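Long-range contacts in 401aa long hypothetical glucose-1-phosphate thymidylyltransferase (Sulfolobus tokodaii, PDB 2GGO), which transfers nucleotidyl groups onto sugar 1-phosphates and, as a bifunctional enzyme, takes part in the synthesis of UDP-N-acetylglucosamine and UDP-N-acetylgalactosamine: residues K2-A8 with D48-S54; E15-T20 with K376-Y380; Y170-I174 with L184-L190; E252-Y258 with E270-Y276. All coordinates share one frame; numbering follows the deposited sequence.

Contacts 1 and 3 belong to the nucleotidyltransferase part of the chain, contact 4 to the hexapeptide-repeat part, and contact 2 joins the two. Contact 1 ends at Ala8, which probably lines the nucleoside triphosphate site; contact 3, its centre about 19 Å away, reaches the predicted sugar-phosphate residues Thr80 and Tyr97 through Leu184. Leu6 of contact 1 touches the same Tyr97, consistent with both contacts bordering one sugar-phosphate pocket. Contact 2 lies about 24 Å from contact 1, centre to centre; its first segment, 15-20, follows 2-8 past Glu12, while 376-380 comes from the hexapeptide part. Contact 4 is remote, with its centre about 42 Å from contact 1 and 56 Å from contact 3.

Contact 1: K2-A8 with D48-S54; sequences KAFILAA and DITVIVS
Lys2 folds over the carboxylate of Asp48: its chain bends at the last two torsions (chi4 88°) and brings NZ to 2.7 Å from Asp48 OD2, a salt bridge made on the syn side of that oxygen, 26° out of the carboxylate plane. With Lys2 replaced by an alanine, the Asp48 carboxylate would probably lose its positive mate. On the same sheet face, Phe4 and Thr50 run alongside each other in the same direction, with Phe4 CD1 3.8 Å from Thr50 CB. Ile52 sends CD1 between Phe4 and Leu6; its approach to Leu6 CD2, 3.4 Å, is close for two methyl groups. On the other face the Ile5 and Ile49 side chains meet at a slant, Ile5 CD1 lying 3.6 Å from Ile49 CG2, while Ala7 CB rests on Val51 CG1. Backbone hydrogen bonds of a parallel strand pair set this register, among them Ile5 N to Thr50 O at 2.8 Å. One water lies between Ala3 O and Thr50 OG1, hydrogen-bonded to both; another links Ala7 O to Ser54 N. The pair forms part of the central sheet of the GT-A-like nucleotidyltransferase domain: strand 92-97 flanks 2-6, strand 69-72 flanks 48-53, and helix 33-43 packs through Leu41 over Ala3, Ile5 and Ile49.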
loop_
_atom_site.group_PDB
_atom_site.type_symbol
_atom_site.label_atom_id
_atom_site.label_comp_id
_atom_site.label_asym_id
_atom_site.label_seq_id
_atom_site.Cartn_x
_atom_site.Cartn_y
_atom_site.Cartn_z
ATOM N N LYS A 2 -0.929 1.344 -24.701
ATOM C CA LYS A 2 -0.791 2.402 -23.700
ATOM C C LYS A 2 -1.301 1.872 -22.377
ATOM O O LYS A 2 -2.231 1.060 -22.348
ATOM C CB LYS A 2 -1.596 3.627 -24.093
ATOM C CG LYS A 2 -0.792 4.730 -24.694
ATOM C CD LYS A 2 -1.736 5.841 -25.192
ATOM C CE LYS A 2 -1.237 7.249 -24.842
ATOM N NZ LYS A 2 -0.308 7.840 -25.870
ATOM N N ALA A 3 -0.667 2.319 -21.288
ATOM C CA ALA A 3 -1.095 1.958 -19.940
ATOM C C ALA A 3 -1.510 3.228 -19.207
ATOM O O ALA A 3 -0.910 4.282 -19.393
ATOM C CB ALA A 3 0.016 1.252 -19.208
ATOM N N PHE A 4 -2.575 3.133 -18.410
ATOM C CA PHE A 4 -3.004 4.220 -17.526
ATOM C C PHE A 4 -3.065 3.668 -16.144
ATOM O O PHE A 4 -3.749 2.671 -15.910
ATOM C CB PHE A 4 -4.367 4.800 -17.927
ATOM C CG PHE A 4 -4.338 5.532 -19.254
ATOM C CD1 PHE A 4 -4.234 6.928 -19.304
ATOM C CD2 PHE A 4 -4.376 4.820 -20.461
ATOM C CE1 PHE A 4 -4.184 7.609 -20.544
ATOM C CE2 PHE A 4 -4.307 5.485 -21.709
ATOM C CZ PHE A 4 -4.212 6.878 -21.754
ATOM N N ILE A 5 -2.316 4.296 -15.236
ATOM C CA ILE A 5 -2.382 3.983 -13.791
ATOM C C ILE A 5 -3.271 5.016 -13.115
ATOM O O ILE A 5 -3.005 6.203 -13.207
ATOM C CB ILE A 5 -0.996 3.963 -13.140
ATOM C CG1 ILE A 5 -0.127 2.923 -13.832
ATOM C CG2 ILE A 5 -1.108 3.614 -11.611
ATOM C CD1 ILE A 5 1.359 3.148 -13.651
ATOM N N LEU A 6 -4.355 4.560 -12.496
ATOM C CA LEU A 6 -5.285 5.451 -11.833
ATOM C C LEU A 6 -4.830 5.586 -10.366
ATOM O O LEU A 6 -4.974 4.655 -9.554
ATOM C CB LEU A 6 -6.713 4.929 -11.964
ATOM C CG LEU A 6 -7.196 4.538 -13.378
ATOM C CD1 LEU A 6 -8.646 4.061 -13.412
ATOM C CD2 LEU A 6 -6.998 5.654 -14.297
ATOM N N ALA A 7 -4.234 6.747 -10.086
ATOM C CA ALA A 7 -3.613 7.082 -8.805
ATOM C C ALA A 7 -4.156 8.410 -8.265
ATOM O O ALA A 7 -3.401 9.234 -7.743
ATOM C CB ALA A 7 -2.118 7.164 -8.976
ATOM N N ALA A 8 -5.461 8.607 -8.387
ATOM C CA ALA A 8 -6.062 9.934 -8.109
ATOM C C ALA A 8 -6.861 10.146 -6.812
ATOM O O ALA A 8 -7.133 11.309 -6.478
ATOM C CB ALA A 8 -6.876 10.410 -9.289
ATOM N N ASP A 48 4.580 3.383 -22.869
ATOM C CA ASP A 48 3.783 4.581 -22.860
ATOM C C ASP A 48 2.831 4.546 -21.687
ATOM O O ASP A 48 1.657 4.110 -21.816
ATOM C CB ASP A 48 3.019 4.721 -24.159
ATOM C CG ASP A 48 2.377 6.066 -24.290
ATOM O OD1 ASP A 48 2.381 6.839 -23.304
ATOM O OD2 ASP A 48 1.863 6.352 -25.381
ATOM N N ILE A 49 3.354 5.003 -20.549
ATOM C CA ILE A 49 2.619 4.899 -19.284
ATOM C C ILE A 49 2.217 6.278 -18.838
ATOM O O ILE A 49 3.024 7.171 -18.838
ATOM C CB ILE A 49 3.430 4.158 -18.182
ATOM C CG1 ILE A 49 3.964 2.826 -18.729
ATOM C CG2 ILE A 49 2.562 4.009 -16.921
ATOM C CD1 ILE A 49 5.195 2.199 -17.987
ATOM N N THR A 50 0.958 6.418 -18.464
ATOM C CA THR A 50 0.411 7.654 -17.980
ATOM C C THR A 50 -0.200 7.433 -16.594
ATOM O O THR A 50 -0.988 6.486 -16.389
ATOM C CB THR A 50 -0.705 8.137 -18.901
ATOM O OG1 THR A 50 -0.173 8.315 -20.208
ATOM C CG2 THR A 50 -1.278 9.474 -18.415
ATOM N N VAL A 51 0.121 8.321 -15.655
ATOM C CA VAL A 51 -0.584 8.329 -14.364
ATOM C C VAL A 51 -1.652 9.426 -14.281
ATOM O O VAL A 51 -1.360 10.592 -14.459
ATOM C CB VAL A 51 0.394 8.468 -13.175
ATOM C CG1 VAL A 51 -0.271 7.995 -11.901
ATOM C CG2 VAL A 51 1.626 7.675 -13.442
ATOM N N ILE A 52 -2.888 9.052 -14.011
ATOM C CA ILE A 52 -3.901 10.051 -13.676
ATOM C C ILE A 52 -3.834 10.303 -12.162
ATOM O O ILE A 52 -3.914 9.386 -11.350
ATOM C CB ILE A 52 -5.291 9.616 -14.130
ATOM C CG1 ILE A 52 -5.273 9.487 -15.665
ATOM C CG2 ILE A 52 -6.363 10.632 -13.681
ATOM C CD1 ILE A 52 -5.971 8.252 -16.202
ATOM N N VAL A 53 -3.619 11.558 -11.816
ATOM C CA VAL A 53 -3.380 11.968 -10.451
ATOM C C VAL A 53 -4.327 13.127 -10.097
ATOM O O VAL A 53 -5.088 13.606 -10.946
ATOM C CB VAL A 53 -1.890 12.362 -10.243
ATOM C CG1 VAL A 53 -0.997 11.276 -10.747
ATOM C CG2 VAL A 53 -1.525 13.687 -10.930
ATOM N N SER A 54 -4.316 13.561 -8.841
ATOM C CA SER A 54 -5.044 14.760 -8.484
ATOM C C SER A 54 -4.107 15.950 -8.659
ATOM O O SER A 54 -2.880 15.791 -8.621
ATOM C CB SER A 54 -5.562 14.645 -7.054
ATOM O OG SER A 54 -4.476 14.587 -6.142
HETATM O O HOH W 1 -0.569 6.137 -21.703
HETATM O O HOH W 2 -3.106 11.623 -6.773
#

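Contact 2: E15-T20 with K376-Y380; sequences EPITHT and KIGAY
His19 receives the backbone N-H of Ala379 on ND1 at 3.1 Å, with the donor only 5° out of the imidazole plane and an N-H...N angle of 163°, consistent with an ND1 that carries no proton. A chi1 of -75° sets the ring beside its own backbone N, with ND1 facing Ala379 N. Gly378 CA sits at the same ring edge, 3.5 Å from His19 CE1, while Pro16 CA lies over the centre of one ring face. Ala379 CB packs against both His19 CB and Thr20 CG2; the latter approach, 3.4 Å, is tight. Pro16, which follows a cis peptide bond, sets CG 3.2 Å from Ile377 O. The contact joins the nucleotidyltransferase domain to the left-handed parallel beta-helix of hexapeptide repeats, whose strand 376-377 and following turn meet the loop after strand 2-6. Beside Pro16, two waters bridge Lys376 NZ to Glu15: one donates to Glu15 O, the other to Glu15 OE1 at 2.6 Å, and Lys376 NZ stays 5.0 Å from Glu15 OE1. Farther out, Lys376 NZ also bonds Asn342 O, and Thr20 OG1 bonds Glu319. Tyr395 meets the His19 ring edge-to-face, and Phe358 of the neighbouring strand packs against both Pro16 and Lys376.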
loop_
_atom_site.group_PDB
_atom_site.type_symbol
_atom_site.label_atom_id
_atom_site.label_comp_id
_atom_site.label_asym_id
_atom_site.label_seq_id
_atom_site.Cartn_x
_atom_site.Cartn_y
_atom_site.Cartn_z
ATOM N N GLU A 15 -4.422 7.127 5.506
ATOM C CA GLU A 15 -3.901 8.014 6.547
ATOM C C GLU A 15 -3.414 7.244 7.789
ATOM O O GLU A 15 -3.926 6.193 8.121
ATOM C CB GLU A 15 -4.965 8.989 6.928
ATOM C CG GLU A 15 -5.247 9.859 5.715
ATOM C CD GLU A 15 -6.341 10.856 5.972
ATOM O OE1 GLU A 15 -6.799 10.945 7.118
ATOM O OE2 GLU A 15 -6.733 11.562 5.021
ATOM N N PRO A 16 -2.410 7.771 8.489
ATOM C CA PRO A 16 -1.674 8.963 8.264
ATOM C C PRO A 16 -0.540 8.840 7.268
ATOM O O PRO A 16 0.143 9.809 7.044
ATOM C CB PRO A 16 -1.103 9.267 9.672
ATOM C CG PRO A 16 -0.914 7.953 10.273
ATOM C CD PRO A 16 -1.957 7.058 9.700
ATOM N N ILE A 17 -0.289 7.662 6.702
ATOM C CA ILE A 17 0.819 7.539 5.760
ATOM C C ILE A 17 0.638 8.519 4.594
ATOM O O ILE A 17 1.634 9.059 4.090
ATOM C CB ILE A 17 0.977 6.114 5.213
ATOM C CG1 ILE A 17 1.485 5.134 6.276
ATOM C CG2 ILE A 17 1.936 6.131 3.959
ATOM C CD1 ILE A 17 0.886 5.319 7.713
ATOM N N THR A 18 -0.620 8.771 4.202
ATOM C CA THR A 18 -0.915 9.643 3.043
ATOM C C THR A 18 -0.984 11.133 3.363
ATOM O O THR A 18 -1.298 11.954 2.492
ATOM C CB THR A 18 -2.225 9.242 2.301
ATOM O OG1 THR A 18 -3.272 9.106 3.260
ATOM C CG2 THR A 18 -2.034 7.949 1.586
ATOM N N HIS A 19 -0.671 11.513 4.598
ATOM C CA HIS A 19 -0.579 12.900 4.900
ATOM C C HIS A 19 0.590 13.552 4.204
ATOM O O HIS A 19 0.581 14.762 3.991
ATOM C CB HIS A 19 -0.400 13.072 6.404
ATOM C CG HIS A 19 -1.638 12.847 7.181
ATOM N ND1 HIS A 19 -1.622 12.729 8.552
ATOM C CD2 HIS A 19 -2.939 12.766 6.810
ATOM C CE1 HIS A 19 -2.864 12.604 8.992
ATOM N NE2 HIS A 19 -3.676 12.593 7.957
ATOM N N THR A 20 1.629 12.781 3.888
ATOM C CA THR A 20 2.807 13.372 3.312
ATOM C C THR A 20 3.231 12.787 1.942
ATOM O O THR A 20 4.161 13.298 1.313
ATOM C CB THR A 20 3.985 13.232 4.238
ATOM O OG1 THR A 20 4.182 11.846 4.442
ATOM C CG2 THR A 20 3.709 13.952 5.604
ATOM N N LYS A 376 -3.824 6.062 15.365
ATOM C CA LYS A 376 -3.153 6.747 14.259
ATOM C C LYS A 376 -2.640 8.055 14.723
ATOM O O LYS A 376 -3.334 8.763 15.443
ATOM C CB LYS A 376 -4.062 6.945 13.044
ATOM C CG LYS A 376 -4.694 5.612 12.639
ATOM C CD LYS A 376 -5.680 5.688 11.496
ATOM C CE LYS A 376 -6.369 7.012 11.476
ATOM N NZ LYS A 376 -7.109 7.072 10.193
ATOM N N ILE A 377 -1.373 8.328 14.436
ATOM C CA ILE A 377 -0.855 9.655 14.673
ATOM C C ILE A 377 -0.519 10.334 13.356
ATOM O O ILE A 377 0.364 9.861 12.567
ATOM C CB ILE A 377 0.406 9.572 15.619
ATOM C CG1 ILE A 377 -0.025 8.743 16.863
ATOM C CG2 ILE A 377 0.925 10.964 15.899
ATOM C CD1 ILE A 377 0.844 8.852 18.115
ATOM N N GLY A 378 -1.172 11.462 13.149
ATOM C CA GLY A 378 -0.982 12.360 11.978
ATOM C C GLY A 378 0.423 12.845 11.764
ATOM O O GLY A 378 1.167 12.979 12.699
ATOM N N ALA A 379 0.807 13.070 10.517
ATOM C CA ALA A 379 2.125 13.589 10.186
ATOM C C ALA A 379 2.362 14.877 10.958
ATOM O O ALA A 379 1.425 15.573 11.237
ATOM C CB ALA A 379 2.177 13.877 8.682
ATOM N N TYR A 380 3.604 15.165 11.322
ATOM C CA TYR A 380 3.987 16.434 12.005
ATOM C C TYR A 380 3.467 16.566 13.428
ATOM O O TYR A 380 3.566 17.653 14.060
ATOM C CB TYR A 380 3.557 17.687 11.184
ATOM C CG TYR A 380 4.330 17.779 9.895
ATOM C CD1 TYR A 380 5.664 18.126 9.908
ATOM C CD2 TYR A 380 3.745 17.467 8.667
ATOM C CE1 TYR A 380 6.405 18.202 8.764
ATOM C CE2 TYR A 380 4.518 17.532 7.461
ATOM C CZ TYR A 380 5.842 17.874 7.552
ATOM O OH TYR A 380 6.598 17.964 6.432
HETATM O O HOH W 3 -6.757 5.289 8.094
HETATM O O HOH W 4 -6.768 9.869 9.478
#

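Contact 3: Y170-I174 with L184-L190; sequences YLDKI and LTDAINL
With chi1 at -52°, Tyr170 holds its ring beside its own backbone N and opposite its carbonyl carbon, which carries CD2 to 3.5 Å from Leu190 CB; the two side chains pass antiparallel to one another. Leu190 CD1 lies at the ring edge, in plane, and also touches Ile174 CG1. The chi2 of Ile174, -58°, turns CD1 back over the other helix, 3.5 Å from Asp186 CB and 3.7 Å from Leu190 CD2. Ile174 and Asp186 cross at about a right angle, and the aspartate takes part through its CB methylene. Between these groups the small Ala187 lets the backbones close in: its CB lies 3.6 Å from Tyr170 O, and its own O lies 3.4 Å from Tyr170 CB. Lys173 NZ stands 3.3 Å above one face of the Tyr170 ring, offset toward the rim. Beyond the pair, Tyr170 OH bonds Asp194. A serine in place of Tyr170 would probably open a gap beside Leu190 and leave Asp194 without its phenol partner. This is apolar packing of two consecutive helices, 166-173 and 184-194, in the nucleotidyltransferase domain; the N-terminal part of the second lies near the probable sugar-phosphate site, where Leu184 N bonds Thr80 OG1.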
loop_
_atom_site.group_PDB
_atom_site.type_symbol
_atom_site.label_atom_id
_atom_site.label_comp_id
_atom_site.label_asym_id
_atom_site.label_seq_id
_atom_site.Cartn_x
_atom_site.Cartn_y
_atom_site.Cartn_z
ATOM N N TYR A 170 -20.075 3.975 -23.456
ATOM C CA TYR A 170 -20.876 3.592 -22.284
ATOM C C TYR A 170 -20.564 4.438 -21.049
ATOM O O TYR A 170 -21.297 4.384 -20.062
ATOM C CB TYR A 170 -20.717 2.097 -21.962
ATOM C CG TYR A 170 -20.967 1.196 -23.142
ATOM C CD1 TYR A 170 -19.977 0.994 -24.105
ATOM C CD2 TYR A 170 -22.189 0.550 -23.307
ATOM C CE1 TYR A 170 -20.191 0.174 -25.213
ATOM C CE2 TYR A 170 -22.419 -0.283 -24.413
ATOM C CZ TYR A 170 -21.410 -0.464 -25.362
ATOM O OH TYR A 170 -21.607 -1.274 -26.458
ATOM N N LEU A 171 -19.483 5.212 -21.109
ATOM C CA LEU A 171 -19.098 6.096 -20.008
ATOM C C LEU A 171 -20.014 7.314 -19.949
ATOM O O LEU A 171 -20.274 7.867 -18.871
ATOM C CB LEU A 171 -17.640 6.551 -20.151
ATOM C CG LEU A 171 -16.507 5.826 -19.412
ATOM C CD1 LEU A 171 -15.143 6.250 -19.973
ATOM C CD2 LEU A 171 -16.572 6.060 -17.896
ATOM N N ASP A 172 -20.484 7.727 -21.123
ATOM C CA ASP A 172 -21.424 8.832 -21.251
ATOM C C ASP A 172 -22.835 8.347 -20.963
ATOM O O ASP A 172 -23.593 9.004 -20.248
ATOM C CB ASP A 172 -21.360 9.424 -22.662
ATOM C CG ASP A 172 -19.977 9.922 -23.025
ATOM O OD1 ASP A 172 -19.874 11.082 -23.472
ATOM O OD2 ASP A 172 -18.994 9.164 -22.858
ATOM N N LYS A 173 -23.173 7.187 -21.527
ATOM C CA LYS A 173 -24.492 6.579 -21.356
ATOM C C LYS A 173 -24.750 6.210 -19.894
ATOM O O LYS A 173 -25.902 6.155 -19.462
ATOM C CB LYS A 173 -24.669 5.360 -22.274
ATOM C CG LYS A 173 -24.453 5.648 -23.771
ATOM C CD LYS A 173 -25.372 4.819 -24.672
ATOM C CE LYS A 173 -25.167 3.305 -24.519
ATOM N NZ LYS A 173 -23.926 2.811 -25.189
ATOM N N ILE A 174 -23.673 5.979 -19.141
ATOM C CA ILE A 174 -23.761 5.691 -17.703
ATOM C C ILE A 174 -24.023 6.953 -16.861
ATOM O O ILE A 174 -23.239 7.914 -16.884
ATOM C CB ILE A 174 -22.536 4.822 -17.191
ATOM C CG1 ILE A 174 -22.943 3.345 -17.025
ATOM C CG2 ILE A 174 -21.885 5.378 -15.908
ATOM C CD1 ILE A 174 -24.117 3.068 -16.061
ATOM N N LEU A 184 -16.133 3.106 -13.128
ATOM C CA LEU A 184 -15.797 2.401 -14.337
ATOM C C LEU A 184 -16.737 1.222 -14.492
ATOM O O LEU A 184 -17.462 1.140 -15.478
ATOM C CB LEU A 184 -14.332 1.961 -14.340
ATOM C CG LEU A 184 -13.661 1.641 -15.683
ATOM C CD1 LEU A 184 -14.235 2.425 -16.859
ATOM C CD2 LEU A 184 -12.179 1.893 -15.566
ATOM N N THR A 185 -16.756 0.341 -13.497
ATOM C CA THR A 185 -17.545 -0.894 -13.556
ATOM C C THR A 185 -18.959 -0.758 -14.155
ATOM O O THR A 185 -19.431 -1.673 -14.829
ATOM C CB THR A 185 -17.626 -1.583 -12.174
ATOM O OG1 THR A 185 -17.892 -0.607 -11.159
ATOM C CG2 THR A 185 -16.319 -2.278 -11.855
ATOM N N ASP A 186 -19.620 0.375 -13.912
ATOM C CA ASP A 186 -20.956 0.652 -14.453
ATOM C C ASP A 186 -20.952 0.572 -15.960
ATOM O O ASP A 186 -21.781 -0.125 -16.551
ATOM C CB ASP A 186 -21.416 2.050 -14.048
ATOM C CG ASP A 186 -21.875 2.128 -12.605
ATOM O OD1 ASP A 186 -22.217 1.071 -12.020
ATOM O OD2 ASP A 186 -21.894 3.262 -12.063
ATOM N N ALA A 187 -20.011 1.308 -16.556
ATOM C CA ALA A 187 -19.805 1.374 -18.002
ATOM C C ALA A 187 -19.391 0.027 -18.596
ATOM O O ALA A 187 -19.816 -0.333 -19.693
ATOM C CB ALA A 187 -18.775 2.445 -18.334
ATOM N N ILE A 188 -18.563 -0.712 -17.865
ATOM C CA ILE A 188 -18.136 -2.052 -18.275
ATOM C C ILE A 188 -19.323 -3.018 -18.268
ATOM O O ILE A 188 -19.331 -4.014 -19.007
ATOM C CB ILE A 188 -16.966 -2.602 -17.377
ATOM C CG1 ILE A 188 -15.639 -1.905 -17.723
ATOM C CG2 ILE A 188 -16.831 -4.126 -17.502
ATOM C CD1 ILE A 188 -14.490 -2.226 -16.779
ATOM N N ASN A 189 -20.326 -2.713 -17.444
ATOM C CA ASN A 189 -21.483 -3.590 -17.290
ATOM C C ASN A 189 -22.510 -3.531 -18.418
ATOM O O ASN A 189 -23.076 -4.565 -18.790
ATOM C CB ASN A 189 -22.122 -3.423 -15.916
ATOM C CG ASN A 189 -21.723 -4.528 -14.966
ATOM O OD1 ASN A 189 -21.702 -4.344 -13.755
ATOM N ND2 ASN A 189 -21.400 -5.690 -15.517
ATOM N N LEU A 190 -22.725 -2.334 -18.967
ATOM C CA LEU A 190 -23.514 -2.167 -20.193
ATOM C C LEU A 190 -22.788 -2.748 -21.410
ATOM O O LEU A 190 -23.397 -3.425 -22.238
ATOM C CB LEU A 190 -23.835 -0.689 -20.475
ATOM C CG LEU A 190 -23.863 0.444 -19.441
ATOM C CD1 LEU A 190 -24.037 1.747 -20.218
ATOM C CD2 LEU A 190 -24.935 0.281 -18.340
#

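Contact 4: E252-Y258 with E270-Y276; sequences EIKSGTY and EIGPNSY
Glu252 and Glu270 occupy equivalent places on successive coils of a left-handed parallel beta-helix, the fold of hexapeptide-repeat transferases. Both place CG anti to the backbone N (chi1 -160° and 180°), which runs the carboxylates out together. Backbone bonds join the coils: Ile271 N donates to Glu252 O, Lys254 N to Ile271 O, Asn274 N to Ser255 O and, past the corner, Tyr258 N to Ser275 O at 2.9 Å. Among the charges, Glu252 OE1 lies 3.3 Å from Glu270 OE2, two acceptors. Lys254 NZ makes a long salt bridge of 3.5 Å to that same OE2, which would partly offset the like charges. A water accepts from Lys254 NZ and donates to Gly272 O. Apolar packing is inside, where Ile271 CG2 meets Thr257 CG2 and Ile253 CG2 packs against Ile271 CB. Outside, the Tyr258 and Tyr276 rings lie obliquely, planes at 78°, with Tyr258 CD2 3.7 Å from Tyr276 CE1; Tyr258 OH bonds Lys242 and Tyr276 OH bonds Glu260. Two glycines suit the corners, since a CB on Gly256 would clash with Asn274 OD1 and one on Gly272 with Lys254 CB. Within the type II turn 254-257, Lys254 O accepts twice, from Thr257 N and, at 2.7 Å, from Thr257 OG1.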
loop_
_atom_site.group_PDB
_atom_site.type_symbol
_atom_site.label_atom_id
_atom_site.label_comp_id
_atom_site.label_asym_id
_atom_site.label_seq_id
_atom_site.Cartn_x
_atom_site.Cartn_y
_atom_site.Cartn_z
ATOM N N GLU A 252 25.236 -0.404 8.791
ATOM C CA GLU A 252 26.229 -0.703 9.815
ATOM C C GLU A 252 25.501 -1.363 10.948
ATOM O O GLU A 252 24.506 -0.809 11.435
ATOM C CB GLU A 252 26.863 0.595 10.325
ATOM C CG GLU A 252 28.232 0.377 11.032
ATOM C CD GLU A 252 28.590 1.463 12.106
ATOM O OE1 GLU A 252 27.880 2.522 12.194
ATOM O OE2 GLU A 252 29.597 1.233 12.856
ATOM N N ILE A 253 25.979 -2.536 11.356
ATOM C CA ILE A 253 25.404 -3.303 12.462
ATOM C C ILE A 253 26.423 -3.579 13.580
ATOM O O ILE A 253 27.420 -4.246 13.381
ATOM C CB ILE A 253 24.814 -4.615 11.970
ATOM C CG1 ILE A 253 23.965 -4.367 10.690
ATOM C CG2 ILE A 253 24.078 -5.270 13.070
ATOM C CD1 ILE A 253 22.978 -5.418 10.356
ATOM N N LYS A 254 26.135 -3.039 14.757
ATOM C CA LYS A 254 27.044 -2.982 15.874
ATOM C C LYS A 254 26.811 -4.119 16.812
ATOM O O LYS A 254 25.732 -4.729 16.854
ATOM C CB LYS A 254 26.863 -1.661 16.618
ATOM C CG LYS A 254 26.979 -0.455 15.706
ATOM C CD LYS A 254 27.077 0.823 16.494
ATOM C CE LYS A 254 27.257 2.105 15.597
ATOM N NZ LYS A 254 26.855 3.346 16.355
ATOM N N SER A 255 27.859 -4.415 17.554
ATOM C CA SER A 255 27.924 -5.607 18.383
ATOM C C SER A 255 26.767 -5.681 19.377
ATOM O O SER A 255 26.199 -4.655 19.765
ATOM C CB SER A 255 29.280 -5.645 19.092
ATOM O OG SER A 255 30.320 -5.391 18.138
ATOM N N GLY A 256 26.388 -6.899 19.748
ATOM C CA GLY A 256 25.313 -7.077 20.703
ATOM C C GLY A 256 23.982 -7.165 20.006
ATOM O O GLY A 256 22.999 -7.623 20.591
ATOM N N THR A 257 23.948 -6.761 18.744
ATOM C CA THR A 257 22.727 -6.862 17.965
ATOM C C THR A 257 22.347 -8.305 17.674
ATOM O O THR A 257 23.210 -9.120 17.415
ATOM C CB THR A 257 22.819 -6.081 16.691
ATOM O OG1 THR A 257 23.046 -4.717 17.010
ATOM C CG2 THR A 257 21.551 -6.203 15.897
ATOM N N TYR A 258 21.045 -8.597 17.744
ATOM C CA TYR A 258 20.493 -9.951 17.577
ATOM C C TYR A 258 19.339 -9.894 16.590
ATOM O O TYR A 258 18.367 -9.165 16.789
ATOM C CB TYR A 258 19.956 -10.481 18.895
ATOM C CG TYR A 258 19.785 -11.997 19.004
ATOM C CD1 TYR A 258 20.807 -12.798 19.521
ATOM C CD2 TYR A 258 18.583 -12.620 18.644
ATOM C CE1 TYR A 258 20.646 -14.170 19.682
ATOM C CE2 TYR A 258 18.410 -14.013 18.811
ATOM C CZ TYR A 258 19.451 -14.762 19.324
ATOM O OH TYR A 258 19.317 -16.106 19.501
ATOM N N GLU A 270 21.704 2.302 10.550
ATOM C CA GLU A 270 22.649 2.158 11.629
ATOM C C GLU A 270 21.911 1.459 12.763
ATOM O O GLU A 270 20.991 2.009 13.316
ATOM C CB GLU A 270 23.155 3.523 12.036
ATOM C CG GLU A 270 24.155 3.517 13.176
ATOM C CD GLU A 270 24.761 4.914 13.430
ATOM O OE1 GLU A 270 24.006 5.885 13.664
ATOM O OE2 GLU A 270 26.022 5.035 13.395
ATOM N N ILE A 271 22.306 0.221 13.049
ATOM C CA ILE A 271 21.593 -0.648 13.978
ATOM C C ILE A 271 22.537 -0.906 15.114
ATOM O O ILE A 271 23.709 -1.127 14.887
ATOM C CB ILE A 271 21.245 -2.031 13.343
ATOM C CG1 ILE A 271 20.603 -1.843 11.987
ATOM C CG2 ILE A 271 20.250 -2.821 14.258
ATOM C CD1 ILE A 271 19.313 -1.079 12.113
ATOM N N GLY A 272 22.038 -0.870 16.342
ATOM C CA GLY A 272 22.860 -1.229 17.467
ATOM C C GLY A 272 23.517 -0.067 18.200
ATOM O O GLY A 272 23.296 1.119 17.863
ATOM N N PRO A 273 24.274 -0.383 19.236
ATOM C CA PRO A 273 24.590 -1.736 19.725
ATOM C C PRO A 273 23.429 -2.337 20.503
ATOM O O PRO A 273 22.557 -1.589 20.901
ATOM C CB PRO A 273 25.735 -1.476 20.691
ATOM C CG PRO A 273 25.503 -0.107 21.188
ATOM C CD PRO A 273 24.884 0.660 20.079
ATOM N N ASN A 274 23.392 -3.659 20.681
ATOM C CA ASN A 274 22.437 -4.241 21.607
ATOM C C ASN A 274 21.008 -3.970 21.152
ATOM O O ASN A 274 20.115 -3.708 21.935
ATOM C CB ASN A 274 22.691 -3.663 22.995
ATOM C CG ASN A 274 24.072 -4.063 23.567
ATOM O OD1 ASN A 274 24.550 -5.168 23.292
ATOM N ND2 ASN A 274 24.716 -3.159 24.362
ATOM N N SER A 275 20.786 -4.019 19.854
ATOM C CA SER A 275 19.446 -4.005 19.306
ATOM C C SER A 275 18.901 -5.418 19.086
ATOM O O SER A 275 19.659 -6.360 18.906
ATOM C CB SER A 275 19.436 -3.299 17.995
ATOM O OG SER A 275 19.789 -1.959 18.171
ATOM N N TYR A 276 17.593 -5.548 18.983
ATOM C CA TYR A 276 16.991 -6.859 18.736
ATOM C C TYR A 276 16.008 -6.707 17.592
ATOM O O TYR A 276 14.992 -6.103 17.771
ATOM C CB TYR A 276 16.243 -7.341 19.981
ATOM C CG TYR A 276 15.611 -8.758 20.001
ATOM C CD1 TYR A 276 15.895 -9.721 19.042
ATOM C CD2 TYR A 276 14.694 -9.099 21.000
ATOM C CE1 TYR A 276 15.293 -10.997 19.103
ATOM C CE2 TYR A 276 14.081 -10.358 21.054
ATOM C CZ TYR A 276 14.404 -11.295 20.103
ATOM O OH TYR A 276 13.850 -12.535 20.157
HETATM O O HOH W 5 24.710 3.436 17.828
#